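PDB 6GMP: parvulin 42 from Trypanosoma brucei brucei, which probably catalyses cis-trans isomerisation of peptide bonds preceding proline, a reaction carried by its C-terminal PPIC-type (parvulin) domain, the part in this chain. Local coordinates for residues 13-16 with 17-20; 33-37 with 38-42; 49-52 with 53-56; 61-64 with 65-69; 92-95 with 96-100. All coordinates share one frame; numbering follows the deposited sequence.

Contact 1 of 5, residues 13-16 with 17-20; sequences VKHK and DVRR
K14 reaches across to the backbone of R20 with a fully extended chain, its NZ lying 3.1 Å from R20 O and nearly in line with that C=O bond. The same ammonium also donates to S22 O, so a long, flexible lysine ties together two points of the loop that a shorter side chain could not span. H15 comes next and does two jobs. Its carbonyl closes the type I turn H15-V18: V18 N donates to H15 O over 3.2 Å, almost straight at 173°, although from above the carbonyl plane. Its ring, folded over the turn by a chi1 of 55°, accepts from D17 N at ND1 (3.1 Å), with the donor close to the ring plane and the bond bent to 142°. V18 CG1 sits over one ring face, 3.7 Å from the centroid of H15, a CH-pi contact suited to a branched, apolar residue. K16, exposed at the turn, runs beside D17 in the same direction; a bend at the end of its chain turns NZ onto the syn side of D17 OD1, where it forms a salt bridge of 2.9 Å. One water bridges K16 O and V18 O. ND1, as acceptor from D17 N, is probably unprotonated, while the lysines and arginines recall the basic phosphate-binding loop of Pin1-type parvulins, a role consistent with this position but not established here.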
loop_
_atom_site.group_PDB
_atom_site.type_symbol
_atom_site.label_atom_id
_atom_site.label_comp_id
_atom_site.label_asym_id
_atom_site.label_seq_id
_atom_site.Cartn_x
_atom_site.Cartn_y
_atom_site.Cartn_z
ATOM N N VAL A 13 5.004 -0.830 -2.036
ATOM C CA VAL A 13 6.159 -1.569 -2.513
ATOM C C VAL A 13 6.809 -0.706 -3.586
ATOM O O VAL A 13 6.216 -0.444 -4.628
ATOM C CB VAL A 13 5.740 -2.944 -3.079
ATOM C CG1 VAL A 13 6.940 -3.697 -3.620
ATOM C CG2 VAL A 13 5.049 -3.765 -1.996
ATOM N N LYS A 14 8.026 -0.255 -3.328
ATOM C CA LYS A 14 8.719 0.643 -4.235
ATOM C C LYS A 14 9.455 -0.145 -5.296
ATOM O O LYS A 14 9.566 -1.373 -5.235
ATOM C CB LYS A 14 9.680 1.535 -3.444
ATOM C CG LYS A 14 8.966 2.508 -2.543
ATOM C CD LYS A 14 9.927 3.474 -1.874
ATOM C CE LYS A 14 9.180 4.438 -0.985
ATOM N NZ LYS A 14 10.005 5.638 -0.669
ATOM N N HIS A 15 9.991 0.559 -6.280
ATOM C CA HIS A 15 10.893 -0.040 -7.243
ATOM C C HIS A 15 11.931 1.009 -7.640
ATOM O O HIS A 15 11.796 2.191 -7.262
ATOM C CB HIS A 15 10.150 -0.592 -8.460
ATOM C CG HIS A 15 9.278 0.408 -9.148
ATOM N ND1 HIS A 15 9.785 1.403 -9.952
ATOM C CD2 HIS A 15 7.933 0.551 -9.166
ATOM C CE1 HIS A 15 8.786 2.116 -10.445
ATOM N NE2 HIS A 15 7.655 1.624 -9.975
ATOM N N LYS A 16 12.939 0.588 -8.400
ATOM C CA LYS A 16 14.090 1.434 -8.694
ATOM C C LYS A 16 13.749 2.709 -9.454
ATOM O O LYS A 16 14.517 3.668 -9.427
ATOM C CB LYS A 16 15.118 0.643 -9.504
ATOM C CG LYS A 16 14.676 0.340 -10.929
ATOM C CD LYS A 16 15.650 -0.572 -11.668
ATOM C CE LYS A 16 15.373 -0.618 -13.178
ATOM N NZ LYS A 16 15.524 0.708 -13.874
ATOM N N ASP A 17 12.620 2.717 -10.145
ATOM C CA ASP A 17 12.262 3.844 -11.001
ATOM C C ASP A 17 11.383 4.902 -10.330
ATOM O O ASP A 17 11.027 5.888 -10.977
ATOM C CB ASP A 17 11.594 3.354 -12.289
ATOM C CG ASP A 17 12.559 2.629 -13.209
ATOM O OD1 ASP A 17 13.782 2.838 -13.086
ATOM O OD2 ASP A 17 12.081 1.864 -14.071
ATOM N N VAL A 18 11.053 4.741 -9.050
ATOM C CA VAL A 18 10.292 5.786 -8.357
ATOM C C VAL A 18 11.234 6.956 -8.032
ATOM O O VAL A 18 12.455 6.818 -8.084
ATOM C CB VAL A 18 9.565 5.273 -7.087
ATOM C CG1 VAL A 18 8.703 4.050 -7.396
ATOM C CG2 VAL A 18 10.550 4.980 -5.966
ATOM N N ARG A 19 10.671 8.109 -7.713
ATOM C CA ARG A 19 11.496 9.296 -7.506
ATOM C C ARG A 19 12.406 9.184 -6.277
ATOM O O ARG A 19 13.535 9.688 -6.288
ATOM C CB ARG A 19 10.628 10.560 -7.444
ATOM C CG ARG A 19 9.369 10.437 -6.595
ATOM C CD ARG A 19 8.499 11.666 -6.731
ATOM N NE ARG A 19 7.630 11.603 -7.904
ATOM C CZ ARG A 19 7.345 12.636 -8.694
ATOM N NH1 ARG A 19 7.870 13.831 -8.464
ATOM N NH2 ARG A 19 6.535 12.466 -9.728
ATOM N N ARG A 20 11.920 8.522 -5.227
ATOM C CA ARG A 20 12.717 8.266 -4.027
ATOM C C ARG A 20 12.785 6.772 -3.755
ATOM O O ARG A 20 12.034 6.243 -2.924
ATOM C CB ARG A 20 12.110 8.955 -2.815
ATOM C CG ARG A 20 12.177 10.468 -2.850
ATOM C CD ARG A 20 11.253 11.054 -1.797
ATOM N NE ARG A 20 9.901 10.537 -1.989
ATOM C CZ ARG A 20 9.056 10.979 -2.915
ATOM N NH1 ARG A 20 9.410 11.976 -3.724
ATOM N NH2 ARG A 20 7.855 10.430 -3.028
HETATM O O HOH W 1 14.940 6.552 -9.691
#

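Contact 2 of 5, residues 33-37 with 38-42; sequences ITRSR and ADAIN
The guanidinium of R37 carries I41 CD1 over the centre of one face, the methyl lying 3.8 Å from R37 CZ, while NE makes a salt bridge with E110. An extended arginine chain suits this place, since its flat end can rest on the isoleucine and still reach the acid. The carboxylate of D39 is met from above its plane, where S36 N donates to D39 OD2 at 3.1 Å. In return, D39 N donates to S36 OG over 2.9 Å; a chi1 of 71° turns the hydroxyl back toward the helix to receive it. These reciprocal bonds form a capping box, with S36 as N-cap of helix 37-49. Behind it the first helical bonds follow, A40 N to S36 O and I41 N to R37 O, both 3.0 Å. R35 packs its aliphatic part against the box, CB lying 3.7 Å from D39 CB, but its guanidinium turns away to K14 O and E71. Serine and aspartate are short enough to fold back on the first turn, where backbone N-H groups would otherwise lack helical acceptors; the negative carboxylate at this end would also probably interact favourably with the helix dipole.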
loop_
_atom_site.group_PDB
_atom_site.type_symbol
_atom_site.label_atom_id
_atom_site.label_comp_id
_atom_site.label_asym_id
_atom_site.label_seq_id
_atom_site.Cartn_x
_atom_site.Cartn_y
_atom_site.Cartn_z
ATOM N N ILE A 33 16.170 0.859 -2.723
ATOM C CA ILE A 33 15.273 -0.019 -3.475
ATOM C C ILE A 33 15.797 -0.165 -4.895
ATOM O O ILE A 33 15.862 0.813 -5.628
ATOM C CB ILE A 33 13.849 0.555 -3.532
ATOM C CG1 ILE A 33 13.312 0.820 -2.123
ATOM C CG2 ILE A 33 12.921 -0.397 -4.283
ATOM C CD1 ILE A 33 13.343 -0.387 -1.207
ATOM N N THR A 34 16.190 -1.382 -5.264
ATOM C CA THR A 34 16.766 -1.651 -6.575
ATOM C C THR A 34 15.923 -2.594 -7.442
ATOM O O THR A 34 16.263 -2.809 -8.603
ATOM C CB THR A 34 18.170 -2.239 -6.453
ATOM O OG1 THR A 34 18.139 -3.336 -5.535
ATOM C CG2 THR A 34 19.133 -1.192 -5.935
ATOM N N ARG A 35 14.828 -3.129 -6.900
ATOM C CA ARG A 35 13.998 -4.079 -7.646
ATOM C C ARG A 35 13.347 -3.395 -8.831
ATOM O O ARG A 35 13.154 -2.180 -8.834
ATOM C CB ARG A 35 12.938 -4.726 -6.744
ATOM C CG ARG A 35 11.746 -3.847 -6.401
ATOM C CD ARG A 35 10.688 -4.632 -5.631
ATOM N NE ARG A 35 11.155 -5.068 -4.325
ATOM C CZ ARG A 35 11.086 -4.343 -3.212
ATOM N NH1 ARG A 35 10.585 -3.118 -3.224
ATOM N NH2 ARG A 35 11.526 -4.840 -2.071
ATOM N N SER A 36 13.027 -4.169 -9.852
ATOM C CA SER A 36 12.396 -3.617 -11.038
ATOM C C SER A 36 10.927 -3.339 -10.746
ATOM O O SER A 36 10.358 -3.822 -9.777
ATOM C CB SER A 36 12.491 -4.604 -12.176
ATOM O OG SER A 36 11.630 -5.695 -11.919
ATOM N N ARG A 37 10.315 -2.553 -11.622
ATOM C CA ARG A 37 8.882 -2.322 -11.565
ATOM C C ARG A 37 8.132 -3.666 -11.583
ATOM O O ARG A 37 7.221 -3.892 -10.787
ATOM C CB ARG A 37 8.459 -1.456 -12.749
ATOM C CG ARG A 37 6.965 -1.195 -12.817
ATOM C CD ARG A 37 6.607 -0.335 -13.999
ATOM N NE ARG A 37 5.159 -0.257 -14.182
ATOM C CZ ARG A 37 4.462 -1.069 -14.972
ATOM N NH1 ARG A 37 5.071 -2.011 -15.693
ATOM N NH2 ARG A 37 3.150 -0.923 -15.068
ATOM N N ALA A 38 8.528 -4.564 -12.474
ATOM C CA ALA A 38 7.888 -5.862 -12.557
ATOM C C ALA A 38 8.020 -6.609 -11.249
ATOM O O ALA A 38 7.062 -7.268 -10.817
ATOM C CB ALA A 38 8.467 -6.662 -13.708
ATOM N N ASP A 39 9.192 -6.545 -10.635
ATOM C CA ASP A 39 9.400 -7.204 -9.352
ATOM C C ASP A 39 8.432 -6.654 -8.300
ATOM O O ASP A 39 7.878 -7.418 -7.504
ATOM C CB ASP A 39 10.819 -6.986 -8.842
ATOM C CG ASP A 39 11.882 -7.667 -9.686
ATOM O OD1 ASP A 39 11.606 -8.604 -10.457
ATOM O OD2 ASP A 39 13.049 -7.217 -9.542
ATOM N N ALA A 40 8.239 -5.339 -8.266
ATOM C CA ALA A 40 7.343 -4.713 -7.284
ATOM C C ALA A 40 5.899 -5.169 -7.504
ATOM O O ALA A 40 5.179 -5.461 -6.550
ATOM C CB ALA A 40 7.430 -3.202 -7.380
ATOM N N ILE A 41 5.468 -5.225 -8.758
ATOM C CA ILE A 41 4.127 -5.699 -9.062
ATOM C C ILE A 41 3.954 -7.132 -8.610
ATOM O O ILE A 41 2.948 -7.471 -7.989
ATOM C CB ILE A 41 3.855 -5.549 -10.558
ATOM C CG1 ILE A 41 3.793 -4.059 -10.939
ATOM C CG2 ILE A 41 2.559 -6.240 -10.960
ATOM C CD1 ILE A 41 3.786 -3.807 -12.436
ATOM N N ASN A 42 4.923 -7.983 -8.905
ATOM C CA ASN A 42 4.812 -9.375 -8.514
ATOM C C ASN A 42 4.822 -9.537 -7.010
ATOM O O ASN A 42 4.093 -10.367 -6.474
ATOM C CB ASN A 42 5.938 -10.187 -9.136
ATOM C CG ASN A 42 5.721 -10.424 -10.601
ATOM O OD1 ASN A 42 4.583 -10.587 -11.059
ATOM N ND2 ASN A 42 6.807 -10.488 -11.350
#

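Contact 3 of 5, residues 49-52 with 53-56; sequences AQHK and ERKT
H51 and R54 run side by side and point the same way, with the guanidinium lying flat on the imidazole: the centres are 3.7 Å apart and the planes only 11° from parallel. The overlap is offset, R54 NH1 standing over the rim near H51 CG at 3.4 Å and R54 NH2 near H51 ND1 at 3.5 Å. An arginine extended from CG to NE is long and flat enough to reach the ring and cover it. Across the opposite face of the imidazole lies Q50 CG, also toward the rim, so that the ring is held between two neighbours of its own loop. The backbone sets this up, for R54 N donates to H51 O over 3.0 Å and closes a type I turn from H51 to R54 that places both side chains on one side. E53 is bent at chi2 (-82°), which brings its carboxylate back toward the turn. There a water donates to E53 OE1 at 2.6 Å and also hydrogen-bonds H51 ND1 at 2.8 Å, lying in the plane of the ring at its edge. Further along the same loop, W57 meets the H51 ring edge-to-face and forms a cation-pi contact with R54. The loop that holds this turn links helix 37-49 to helix 59-69, and Q50 extends it onto V65 and F69 of the second helix.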
loop_
_atom_site.group_PDB
_atom_site.type_symbol
_atom_site.label_atom_id
_atom_site.label_comp_id
_atom_site.label_asym_id
_atom_site.label_seq_id
_atom_site.Cartn_x
_atom_site.Cartn_y
_atom_site.Cartn_z
ATOM N N ALA A 49 -2.234 -11.825 -2.329
ATOM C CA ALA A 49 -2.884 -13.075 -2.682
ATOM C C ALA A 49 -2.638 -14.209 -1.686
ATOM O O ALA A 49 -3.398 -15.166 -1.642
ATOM C CB ALA A 49 -2.476 -13.494 -4.081
ATOM N N GLN A 50 -1.598 -14.099 -0.864
ATOM C CA GLN A 50 -1.382 -15.108 0.170
ATOM C C GLN A 50 -2.605 -15.192 1.103
ATOM O O GLN A 50 -2.799 -16.185 1.786
ATOM C CB GLN A 50 -0.104 -14.817 0.964
ATOM C CG GLN A 50 -0.184 -13.538 1.736
ATOM C CD GLN A 50 1.054 -13.224 2.564
ATOM O OE1 GLN A 50 1.751 -14.102 3.060
ATOM N NE2 GLN A 50 1.297 -11.924 2.738
ATOM N N HIS A 51 -3.413 -14.134 1.124
ATOM C CA HIS A 51 -4.657 -14.126 1.896
ATOM C C HIS A 51 -5.903 -13.922 1.020
ATOM O O HIS A 51 -6.887 -13.323 1.456
ATOM C CB HIS A 51 -4.592 -13.031 2.958
ATOM C CG HIS A 51 -3.398 -13.134 3.853
ATOM N ND1 HIS A 51 -3.100 -14.276 4.563
ATOM C CD2 HIS A 51 -2.428 -12.239 4.153
ATOM C CE1 HIS A 51 -1.996 -14.081 5.264
ATOM N NE2 HIS A 51 -1.570 -12.852 5.034
ATOM N N LYS A 52 -5.888 -14.460 -0.196
ATOM C CA LYS A 52 -6.975 -14.207 -1.138
ATOM C C LYS A 52 -8.324 -14.778 -0.714
ATOM O O LYS A 52 -9.356 -14.403 -1.280
ATOM C CB LYS A 52 -6.614 -14.719 -2.532
ATOM C CG LYS A 52 -6.435 -16.217 -2.643
ATOM C CD LYS A 52 -5.983 -16.554 -4.045
ATOM C CE LYS A 52 -5.849 -18.045 -4.245
ATOM N NZ LYS A 52 -4.821 -18.645 -3.348
ATOM N N GLU A 53 -8.337 -15.675 0.271
ATOM C CA GLU A 53 -9.601 -16.216 0.764
ATOM C C GLU A 53 -10.380 -15.179 1.555
ATOM O O GLU A 53 -11.546 -15.402 1.879
ATOM C CB GLU A 53 -9.406 -17.486 1.619
ATOM C CG GLU A 53 -8.889 -17.264 3.055
ATOM C CD GLU A 53 -7.382 -17.099 3.162
ATOM O OE1 GLU A 53 -6.867 -17.226 4.300
ATOM O OE2 GLU A 53 -6.704 -16.861 2.135
ATOM N N ARG A 54 -9.747 -14.050 1.859
ATOM C CA ARG A 54 -10.406 -13.012 2.650
ATOM C C ARG A 54 -11.299 -12.129 1.788
ATOM O O ARG A 54 -10.858 -11.558 0.788
ATOM C CB ARG A 54 -9.378 -12.149 3.382
ATOM C CG ARG A 54 -8.604 -12.889 4.475
ATOM C CD ARG A 54 -7.547 -12.005 5.105
ATOM N NE ARG A 54 -6.723 -12.751 6.060
ATOM C CZ ARG A 54 -5.537 -12.345 6.500
ATOM N NH1 ARG A 54 -5.004 -11.200 6.069
ATOM N NH2 ARG A 54 -4.880 -13.107 7.367
ATOM N N LYS A 55 -12.547 -12.013 2.215
ATOM C CA LYS A 55 -13.527 -11.150 1.558
ATOM C C LYS A 55 -13.224 -9.734 2.027
ATOM O O LYS A 55 -13.122 -8.798 1.235
ATOM C CB LYS A 55 -14.944 -11.570 1.945
ATOM C CG LYS A 55 -16.035 -10.633 1.424
ATOM C CD LYS A 55 -17.428 -11.170 1.677
ATOM C CE LYS A 55 -18.485 -10.189 1.192
ATOM N NZ LYS A 55 -19.858 -10.773 1.216
ATOM N N THR A 56 -13.077 -9.600 3.336
ATOM C CA THR A 56 -12.624 -8.368 3.951
ATOM C C THR A 56 -11.518 -8.745 4.907
ATOM O O THR A 56 -11.394 -9.919 5.290
ATOM C CB THR A 56 -13.746 -7.655 4.725
ATOM O OG1 THR A 56 -14.334 -8.556 5.668
ATOM C CG2 THR A 56 -14.809 -7.139 3.762
HETATM O O HOH W 2 -4.480 -16.660 5.048
#

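Contact 4 of 5, residues 61-64 with 65-69; sequences EFVQ and VVRDF
Helix 59-69 has two unlike sides over its last turns, one formed by V63 with R67 and Q64 with D68, the other by F62 with V66. Its i to i+4 backbone ladder includes R67 N to V63 O at 2.8 Å and V66 N to F62 O at 3.1 Å. V63 CG1 lies over one face of the R67 guanidinium, toward its rim and only 3.2 Å from NE, a tight fit. R67 NH2 continues to a salt bridge with D78. The next pair round the helix is Q64 and D68: Q64 bends at chi2 (63°) and lays its amide across D68, where NE2 donates to D68 OD2 over 3.0 Å, nearly straight at 173° and on the syn side of the carboxylate. Waters extend this polar side, one joining Q64 OE1 to R67 NH1. An amide suits it, offering a donor to the acid and an acceptor to the solvent. On the apolar side, F62 CE2 meets V66 CG2 at 3.7 Å. From there the phenylalanine ring stacks on Y119 of strand 114-120 and touches Y9 and V11, while V65 and V66 also rest on V11, packing the helix against strands 6-13 and 114-120.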
loop_
_atom_site.group_PDB
_atom_site.type_symbol
_atom_site.label_atom_id
_atom_site.label_comp_id
_atom_site.label_asym_id
_atom_site.label_seq_id
_atom_site.Cartn_x
_atom_site.Cartn_y
_atom_site.Cartn_z
ATOM N N GLU A 61 -5.149 -7.588 10.531
ATOM C CA GLU A 61 -4.672 -8.361 9.380
ATOM C C GLU A 61 -3.943 -7.504 8.340
ATOM O O GLU A 61 -2.900 -7.890 7.795
ATOM C CB GLU A 61 -5.831 -9.097 8.723
ATOM C CG GLU A 61 -6.257 -10.343 9.496
ATOM C CD GLU A 61 -7.606 -10.902 9.070
ATOM O OE1 GLU A 61 -8.332 -10.220 8.314
ATOM O OE2 GLU A 61 -7.950 -12.030 9.502
ATOM N N PHE A 62 -4.474 -6.326 8.050
ATOM C CA PHE A 62 -3.803 -5.483 7.088
ATOM C C PHE A 62 -2.485 -4.909 7.619
ATOM O O PHE A 62 -1.491 -4.830 6.894
ATOM C CB PHE A 62 -4.707 -4.342 6.623
ATOM C CG PHE A 62 -4.163 -3.632 5.415
ATOM C CD1 PHE A 62 -4.175 -4.264 4.178
ATOM C CD2 PHE A 62 -3.575 -2.381 5.514
ATOM C CE1 PHE A 62 -3.647 -3.657 3.062
ATOM C CE2 PHE A 62 -3.040 -1.763 4.392
ATOM C CZ PHE A 62 -3.089 -2.402 3.162
ATOM N N VAL A 63 -2.489 -4.503 8.884
ATOM C CA VAL A 63 -1.305 -3.937 9.519
ATOM C C VAL A 63 -0.169 -4.964 9.534
ATOM O O VAL A 63 1.000 -4.600 9.440
ATOM C CB VAL A 63 -1.670 -3.443 10.918
ATOM C CG1 VAL A 63 -0.429 -3.237 11.768
ATOM C CG2 VAL A 63 -2.490 -2.155 10.800
ATOM N N GLN A 64 -0.509 -6.246 9.613
ATOM C CA GLN A 64 0.510 -7.289 9.526
ATOM C C GLN A 64 1.312 -7.178 8.233
ATOM O O GLN A 64 2.542 -7.241 8.250
ATOM C CB GLN A 64 -0.109 -8.673 9.622
ATOM C CG GLN A 64 0.916 -9.805 9.658
ATOM C CD GLN A 64 1.802 -9.739 10.880
ATOM O OE1 GLN A 64 1.319 -9.602 12.004
ATOM N NE2 GLN A 64 3.113 -9.822 10.667
ATOM N N VAL A 65 0.634 -6.991 7.106
ATOM C CA VAL A 65 1.360 -6.907 5.855
ATOM C C VAL A 65 2.079 -5.564 5.729
ATOM O O VAL A 65 3.153 -5.502 5.146
ATOM C CB VAL A 65 0.490 -7.225 4.623
ATOM C CG1 VAL A 65 0.077 -8.700 4.654
ATOM C CG2 VAL A 65 -0.720 -6.335 4.549
ATOM N N VAL A 66 1.545 -4.495 6.317
ATOM C CA VAL A 66 2.267 -3.225 6.369
ATOM C C VAL A 66 3.589 -3.406 7.119
ATOM O O VAL A 66 4.660 -3.004 6.651
ATOM C CB VAL A 66 1.438 -2.118 7.070
ATOM C CG1 VAL A 66 2.276 -0.861 7.249
ATOM C CG2 VAL A 66 0.134 -1.806 6.299
ATOM N N ARG A 67 3.504 -4.013 8.303
ATOM C CA ARG A 67 4.686 -4.234 9.129
ATOM C C ARG A 67 5.742 -5.094 8.431
ATOM O O ARG A 67 6.930 -4.850 8.594
ATOM C CB ARG A 67 4.310 -4.863 10.467
ATOM C CG ARG A 67 3.529 -3.937 11.343
ATOM C CD ARG A 67 2.979 -4.654 12.538
ATOM N NE ARG A 67 2.252 -3.738 13.414
ATOM C CZ ARG A 67 1.513 -4.121 14.443
ATOM N NH1 ARG A 67 1.419 -5.405 14.759
ATOM N NH2 ARG A 67 0.883 -3.213 15.162
ATOM N N ASP A 68 5.296 -6.070 7.646
ATOM C CA ASP A 68 6.214 -7.008 7.001
ATOM C C ASP A 68 6.790 -6.484 5.689
ATOM O O ASP A 68 7.910 -6.842 5.327
ATOM C CB ASP A 68 5.522 -8.349 6.745
ATOM C CG ASP A 68 5.192 -9.106 8.024
ATOM O OD1 ASP A 68 5.745 -8.774 9.097
ATOM O OD2 ASP A 68 4.364 -10.031 7.933
ATOM N N PHE A 69 6.054 -5.624 4.984
ATOM C CA PHE A 69 6.385 -5.324 3.591
ATOM C C PHE A 69 6.379 -3.852 3.180
ATOM O O PHE A 69 7.013 -3.519 2.186
ATOM C CB PHE A 69 5.464 -6.081 2.621
ATOM C CG PHE A 69 5.598 -7.577 2.685
ATOM C CD1 PHE A 69 6.688 -8.223 2.104
ATOM C CD2 PHE A 69 4.624 -8.350 3.298
ATOM C CE1 PHE A 69 6.803 -9.598 2.152
ATOM C CE2 PHE A 69 4.735 -9.726 3.347
ATOM C CZ PHE A 69 5.826 -10.352 2.774
HETATM O O HOH W 3 5.082 -7.987 11.762
HETATM O O HOH W 4 2.593 -7.830 13.681
#

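Contact 5 of 5, residues 92-95 with 96-100; sequences GFDT and VAFSL
Two different first torsions bring D94 and F98 together one helical turn apart: the aspartate CG stands opposite the backbone N (chi1 -174°), whereas the phenylalanine CG stands opposite the carbonyl carbon (chi1 -74°). The ring is thereby turned back along the helix, with F98 CE2 3.2 Å from D94 OD1, an oblique approach with the carboxylate and ring planes inclined at 40°. D94 O approaches the edge of the same ring, in its plane, 3.2 Å from F98 CD2, and also accepts F98 N at 3.0 Å. Aromatic C-H groups carry slight positive charge, so D94 O at the edge is probably a favourable neighbour; D94 OD1 has its stronger partner in G87 N. On the inner side F93 CE1 touches A97 CB at 3.9 Å, and A97 N donates to F93 O at 2.9 Å. The small methyl of alanine lets this face of the helix lie close to the sheet, at I118 and F8. Where the helix gives out, S99 folds back, its OG donating to V96 O over 2.6 Å and its backbone N giving that oxygen a second bond. S99 lies within a type I turn from A97 to L100, which leads the chain out of the helix. Helix 91-97, laid on the antiparallel sheet, belongs to the parvulin fold, and F93, packed against Y89, H10 and H116, sits where a phenylalanine lines the proline pocket in Pin1-type relatives, consistent with the same role here.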
loop_
_atom_site.group_PDB
_atom_site.type_symbol
_atom_site.label_atom_id
_atom_site.label_comp_id
_atom_site.label_asym_id
_atom_site.label_seq_id
_atom_site.Cartn_x
_atom_site.Cartn_y
_atom_site.Cartn_z
ATOM N N GLY A 92 -4.823 7.618 -10.208
ATOM C CA GLY A 92 -4.691 6.172 -10.167
ATOM C C GLY A 92 -5.039 5.622 -8.801
ATOM O O GLY A 92 -5.747 4.619 -8.677
ATOM N N PHE A 93 -4.532 6.286 -7.768
ATOM C CA PHE A 93 -4.763 5.891 -6.385
ATOM C C PHE A 93 -6.210 6.157 -6.028
ATOM O O PHE A 93 -6.916 5.294 -5.497
ATOM C CB PHE A 93 -3.847 6.704 -5.463
ATOM C CG PHE A 93 -3.951 6.343 -4.006
ATOM C CD1 PHE A 93 -4.993 6.817 -3.231
ATOM C CD2 PHE A 93 -2.991 5.556 -3.410
ATOM C CE1 PHE A 93 -5.079 6.488 -1.891
ATOM C CE2 PHE A 93 -3.069 5.233 -2.075
ATOM C CZ PHE A 93 -4.113 5.707 -1.313
ATOM N N ASP A 94 -6.637 7.376 -6.311
ATOM C CA ASP A 94 -7.954 7.839 -5.928
ATOM C C ASP A 94 -9.069 6.935 -6.444
ATOM O O ASP A 94 -9.971 6.585 -5.688
ATOM C CB ASP A 94 -8.159 9.265 -6.435
ATOM C CG ASP A 94 -9.449 9.866 -5.952
ATOM O OD1 ASP A 94 -9.522 10.208 -4.757
ATOM O OD2 ASP A 94 -10.393 9.977 -6.759
ATOM N N THR A 95 -9.010 6.552 -7.716
ATOM C CA THR A 95 -10.096 5.786 -8.318
ATOM C C THR A 95 -10.253 4.419 -7.648
ATOM O O THR A 95 -11.370 3.998 -7.339
ATOM C CB THR A 95 -9.925 5.620 -9.848
ATOM O OG1 THR A 95 -11.043 4.900 -10.381
ATOM C CG2 THR A 95 -8.646 4.876 -10.192
ATOM N N VAL A 96 -9.131 3.745 -7.412
ATOM C CA VAL A 96 -9.138 2.430 -6.774
ATOM C C VAL A 96 -9.588 2.556 -5.330
ATOM O O VAL A 96 -10.420 1.767 -4.874
ATOM C CB VAL A 96 -7.741 1.766 -6.839
ATOM C CG1 VAL A 96 -7.670 0.517 -5.963
ATOM C CG2 VAL A 96 -7.395 1.413 -8.278
ATOM N N ALA A 97 -9.042 3.537 -4.620
ATOM C CA ALA A 97 -9.347 3.737 -3.208
ATOM C C ALA A 97 -10.844 3.949 -2.986
ATOM O O ALA A 97 -11.432 3.343 -2.096
ATOM C CB ALA A 97 -8.563 4.911 -2.656
ATOM N N PHE A 98 -11.456 4.795 -3.803
ATOM C CA PHE A 98 -12.868 5.138 -3.618
ATOM C C PHE A 98 -13.827 4.125 -4.262
ATOM O O PHE A 98 -15.041 4.302 -4.243
ATOM C CB PHE A 98 -13.113 6.591 -4.043
ATOM C CG PHE A 98 -12.572 7.565 -3.054
ATOM C CD1 PHE A 98 -13.367 8.037 -2.026
ATOM C CD2 PHE A 98 -11.244 7.961 -3.105
ATOM C CE1 PHE A 98 -12.847 8.909 -1.078
ATOM C CE2 PHE A 98 -10.728 8.821 -2.163
ATOM C CZ PHE A 98 -11.529 9.299 -1.154
ATOM N N SER A 99 -13.260 3.034 -4.775
ATOM C CA SER A 99 -14.044 1.905 -5.258
ATOM C C SER A 99 -14.181 0.832 -4.177
ATOM O O SER A 99 -15.003 -0.073 -4.298
ATOM C CB SER A 99 -13.387 1.287 -6.493
ATOM O OG SER A 99 -12.316 0.428 -6.130
ATOM N N LEU A 100 -13.370 0.924 -3.127
ATOM C CA LEU A 100 -13.383 -0.086 -2.077
ATOM C C LEU A 100 -14.607 0.015 -1.175
ATOM O O LEU A 100 -15.058 1.107 -0.832
ATOM C CB LEU A 100 -12.129 0.029 -1.213
ATOM C CG LEU A 100 -10.793 -0.163 -1.921
ATOM C CD1 LEU A 100 -9.640 0.225 -0.981
ATOM C CD2 LEU A 100 -10.630 -1.592 -2.407
#

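How the contacts relate
The five contacts follow one another along the chain and form two touching pairs plus one apart. Contacts 1 and 2, with centres 8 Å apart, are joined where K16 N lies 2.8 Å from R35 O and K14 O lies 2.9 Å from R35 NH1, so the basic loop is fixed to the residues leading into helix 37-49. Contacts 3 and 4 meet at R54 NH1 and E61 CB, 3.5 Å apart. Contacts 1 and 3 lie on opposite sides of the domain, about 26 Å between centres. Contact 5 stands about 20 Å from the centres of both contact 1 and contact 4; its F93 reaches the probable proline pocket, and the basic loop of contact 1 may form a separate phosphate-recognising region.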